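PDB 5W4D: P-granule scaffold protein from Caenorhabditis japonica, which probably acts as an RNA-associated scaffold of P granules, the germ granules linked to mRNA repression. Local coordinates for residues Y46-S51 with P206-I211. The protein carries 2 engineered substitutions. Sequence-based numbering, arbitrary orientation.
Sequences YVFGAS and PKLADI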
ATOM      1  N   TYR A  46      -5.373  11.379 -26.114  1.00 17.88           N
ATOM      2  CA  TYR A  46      -6.072  11.872 -24.940  1.00 19.82           C
ATOM      3  C   TYR A  46      -5.248  11.685 -23.666  1.00 17.68           C
ATOM      4  O   TYR A  46      -5.125  12.607 -22.855  1.00 18.07           O
ATOM      5  CB  TYR A  46      -7.414  11.145 -24.828  1.00 18.03           C
ATOM      6  CG  TYR A  46      -8.360  11.675 -23.766  1.00 20.45           C
ATOM      7  CD1 TYR A  46      -8.922  12.940 -23.887  1.00 28.07           C
ATOM      8  CD2 TYR A  46      -8.749  10.893 -22.680  1.00 22.00           C
ATOM      9  CE1 TYR A  46      -9.800  13.426 -22.955  1.00 27.47           C
ATOM     10  CE2 TYR A  46      -9.664  11.397 -21.722  1.00 23.54           C
ATOM     11  CZ  TYR A  46     -10.180  12.651 -21.877  1.00 33.66           C
ATOM     12  OH  TYR A  46     -11.104  13.132 -20.962  1.00 31.95           O
ATOM     13  N   VAL A  47      -4.695  10.480 -23.457  1.00 19.41           N
ATOM     14  CA  VAL A  47      -3.922  10.194 -22.248  1.00 19.14           C
ATOM     15  C   VAL A  47      -2.740  11.138 -22.138  1.00 19.62           C
ATOM     16  O   VAL A  47      -2.463  11.676 -21.061  1.00 20.00           O
ATOM     17  CB  VAL A  47      -3.447   8.729 -22.244  1.00 20.47           C
ATOM     18  CG1 VAL A  47      -2.346   8.492 -21.191  1.00 22.25           C
ATOM     19  CG2 VAL A  47      -4.615   7.811 -22.011  1.00 24.37           C
ATOM     20  N   PHE A  48      -2.007  11.324 -23.236  1.00 17.71           N
ATOM     21  CA  PHE A  48      -0.763  12.097 -23.190  1.00 20.24           C
ATOM     22  C   PHE A  48      -0.994  13.588 -23.337  1.00 23.83           C
ATOM     23  O   PHE A  48      -0.023  14.351 -23.411  1.00 24.07           O
ATOM     24  CB  PHE A  48       0.231  11.576 -24.227  1.00 20.28           C
ATOM     25  CG  PHE A  48       0.854  10.278 -23.824  1.00 18.25           C
ATOM     26  CD1 PHE A  48       1.911  10.261 -22.923  1.00 19.97           C
ATOM     27  CD2 PHE A  48       0.345   9.056 -24.277  1.00 22.86           C
ATOM     28  CE1 PHE A  48       2.455   9.059 -22.517  1.00 19.36           C
ATOM     29  CE2 PHE A  48       0.894   7.856 -23.852  1.00 22.00           C
ATOM     30  CZ  PHE A  48       1.957   7.874 -22.959  1.00 20.88           C
ATOM     31  N   GLY A  49      -2.248  14.025 -23.339  1.00 20.78           N
ATOM     32  CA  GLY A  49      -2.525  15.446 -23.316  1.00 26.60           C
ATOM     33  C   GLY A  49      -2.393  16.144 -24.647  1.00 25.68           C
ATOM     34  O   GLY A  49      -2.390  17.380 -24.688  1.00 26.77           O
ATOM     35  N   ALA A  50      -2.338  15.393 -25.745  1.00 21.44           N
ATOM     36  CA  ALA A  50      -2.167  15.983 -27.064  1.00 24.07           C
ATOM     37  C   ALA A  50      -3.483  16.345 -27.728  1.00 31.56           C
ATOM     38  O   ALA A  50      -3.487  17.110 -28.714  1.00 30.50           O
ATOM     39  CB  ALA A  50      -1.392  15.012 -27.963  1.00 26.55           C
ATOM     40  N   SER A  51      -4.590  15.815 -27.216  1.00 24.40           N
ATOM     41  CA  SER A  51      -5.925  16.164 -27.680  1.00 24.48           C
ATOM     42  C   SER A  51      -6.865  16.135 -26.494  1.00 29.27           C
ATOM     43  O   SER A  51      -6.671  15.360 -25.554  1.00 29.24           O
ATOM     44  CB  SER A  51      -6.444  15.211 -28.754  1.00 26.39           C
ATOM     45  OG  SER A  51      -7.787  15.541 -29.090  1.00 30.72           O
ATOM     46  N   PRO A 206      11.443  13.484 -22.964  1.00 20.72           N
ATOM     47  CA  PRO A 206      11.072  14.802 -22.449  1.00 22.25           C
ATOM     48  C   PRO A 206      10.123  15.607 -23.315  1.00 20.84           C
ATOM     49  O   PRO A 206       9.400  16.434 -22.761  1.00 24.78           O
ATOM     50  CB  PRO A 206      12.427  15.517 -22.317  1.00 24.60           C
ATOM     51  CG  PRO A 206      13.348  14.785 -23.214  1.00 23.00           C
ATOM     52  CD  PRO A 206      12.897  13.343 -23.125  1.00 25.36           C
ATOM     53  N   LYS A 207      10.143  15.463 -24.648  1.00 22.72           N
ATOM     54  CA  LYS A 207       9.216  16.263 -25.448  1.00 26.08           C
ATOM     55  C   LYS A 207       7.783  15.763 -25.279  1.00 23.96           C
ATOM     56  O   LYS A 207       6.840  16.564 -25.201  1.00 25.28           O
ATOM     57  CB  LYS A 207       9.624  16.239 -26.926  1.00 29.96           C
ATOM     58  CG  LYS A 207      10.978  16.868 -27.186  1.00 34.61           C
ATOM     59  CD  LYS A 207      11.482  16.523 -28.586  1.00 58.07           C
ATOM     60  CE  LYS A 207      12.607  17.460 -29.005  1.00 81.74           C
ATOM     61  NZ  LYS A 207      13.622  17.641 -27.920  1.00 91.60           N
ATOM     62  N   LEU A 208       7.609  14.446 -25.214  1.00 22.72           N
ATOM     63  CA  LEU A 208       6.282  13.890 -24.937  1.00 19.70           C
ATOM     64  C   LEU A 208       5.828  14.259 -23.531  1.00 20.54           C
ATOM     65  O   LEU A 208       4.672  14.623 -23.320  1.00 22.62           O
ATOM     66  CB  LEU A 208       6.294  12.369 -25.154  1.00 21.85           C
ATOM     67  CG  LEU A 208       4.941  11.662 -24.984  1.00 21.83           C
ATOM     68  CD1 LEU A 208       3.929  12.150 -26.036  1.00 22.84           C
ATOM     69  CD2 LEU A 208       5.150  10.167 -25.104  1.00 21.90           C
ATOM     70  N   ALA A 209       6.733  14.205 -22.548  1.00 18.13           N
ATOM     71  CA  ALA A 209       6.361  14.619 -21.206  1.00 20.45           C
ATOM     72  C   ALA A 209       5.901  16.076 -21.178  1.00 23.29           C
ATOM     73  O   ALA A 209       4.970  16.426 -20.443  1.00 24.42           O
ATOM     74  CB  ALA A 209       7.556  14.418 -20.284  1.00 21.25           C
ATOM     75  N   ASP A 210       6.530  16.929 -21.996  1.00 23.14           N
ATOM     76  CA  ASP A 210       6.175  18.352 -22.036  1.00 25.80           C
ATOM     77  C   ASP A 210       4.761  18.562 -22.574  1.00 26.17           C
ATOM     78  O   ASP A 210       4.040  19.467 -22.129  1.00 28.70           O
ATOM     79  CB  ASP A 210       7.200  19.092 -22.901  1.00 27.52           C
ATOM     80  CG  ASP A 210       6.971  20.596 -22.914  1.00 52.53           C
ATOM     81  OD1 ASP A 210       7.075  21.217 -21.834  1.00 48.00           O
ATOM     82  OD2 ASP A 210       6.680  21.145 -23.998  1.00 46.85           O
ATOM     83  N   ILE A 211       4.364  17.761 -23.564  1.00 27.53           N
ATOM     84  CA  ILE A 211       2.984  17.782 -24.049  1.00 25.56           C
ATOM     85  C   ILE A 211       2.022  17.443 -22.922  1.00 25.97           C
ATOM     86  O   ILE A 211       0.992  18.096 -22.730  1.00 26.92           O
ATOM     87  CB  ILE A 211       2.808  16.803 -25.226  1.00 31.28           C
ATOM     88  CG1 ILE A 211       3.758  17.130 -26.384  1.00 39.37           C
ATOM     89  CG2 ILE A 211       1.346  16.769 -25.698  1.00 30.98           C
ATOM     90  CD1 ILE A 211       3.593  18.482 -26.992  1.00 37.11           C
TER
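G49, which meets I211 across this contact, is held by its own turn: its N donates a hydrogen bond to Y46 O at 3.2 Å, while A50 N reaches A45 O. With the positive phi of G49, this pair defines the Schellman motif that ends helix 42-47. The glycine passes close to the partner helix: the position of a CB on G49 falls 3.3 Å from I211 O, which is tight. No hydrogen bond joins the two segments, and helix 206-213 meets the turn through aliphatic groups instead. I211 presents its CG2 branch, placed anti to the backbone N while CG1 stands anti to the carbonyl carbon (chi1 -58°). I211 CG2 lies 3.6 Å from F48 O and 4.0 Å from A50 CB, so this one methyl touches the residues before and after G49. One helical turn earlier, L208 leans on the F48 ring. With its CG anti to the backbone N (chi1 -176°), L208 CD2 lies 4.3 Å from the centroid of the F48 ring, an off-centre CH-pi contact 29° from the ring normal. V47 CG1 lies on the other side of the ring plane, 4.1 Å above it and displaced toward the rim. Trimming L208 to an alanine would probably leave F48 CD1 and F48 CE1 without their aliphatic neighbour and open a gap beside D30 and L33 of helix 30-35, which the leucine also touches. Facing away from the turn, A209 packs on helix 187-204. The junction is thus probably held mainly by van der Waals packing, while the polar backbone bonds described here stay within the turn that ends helix 42-47.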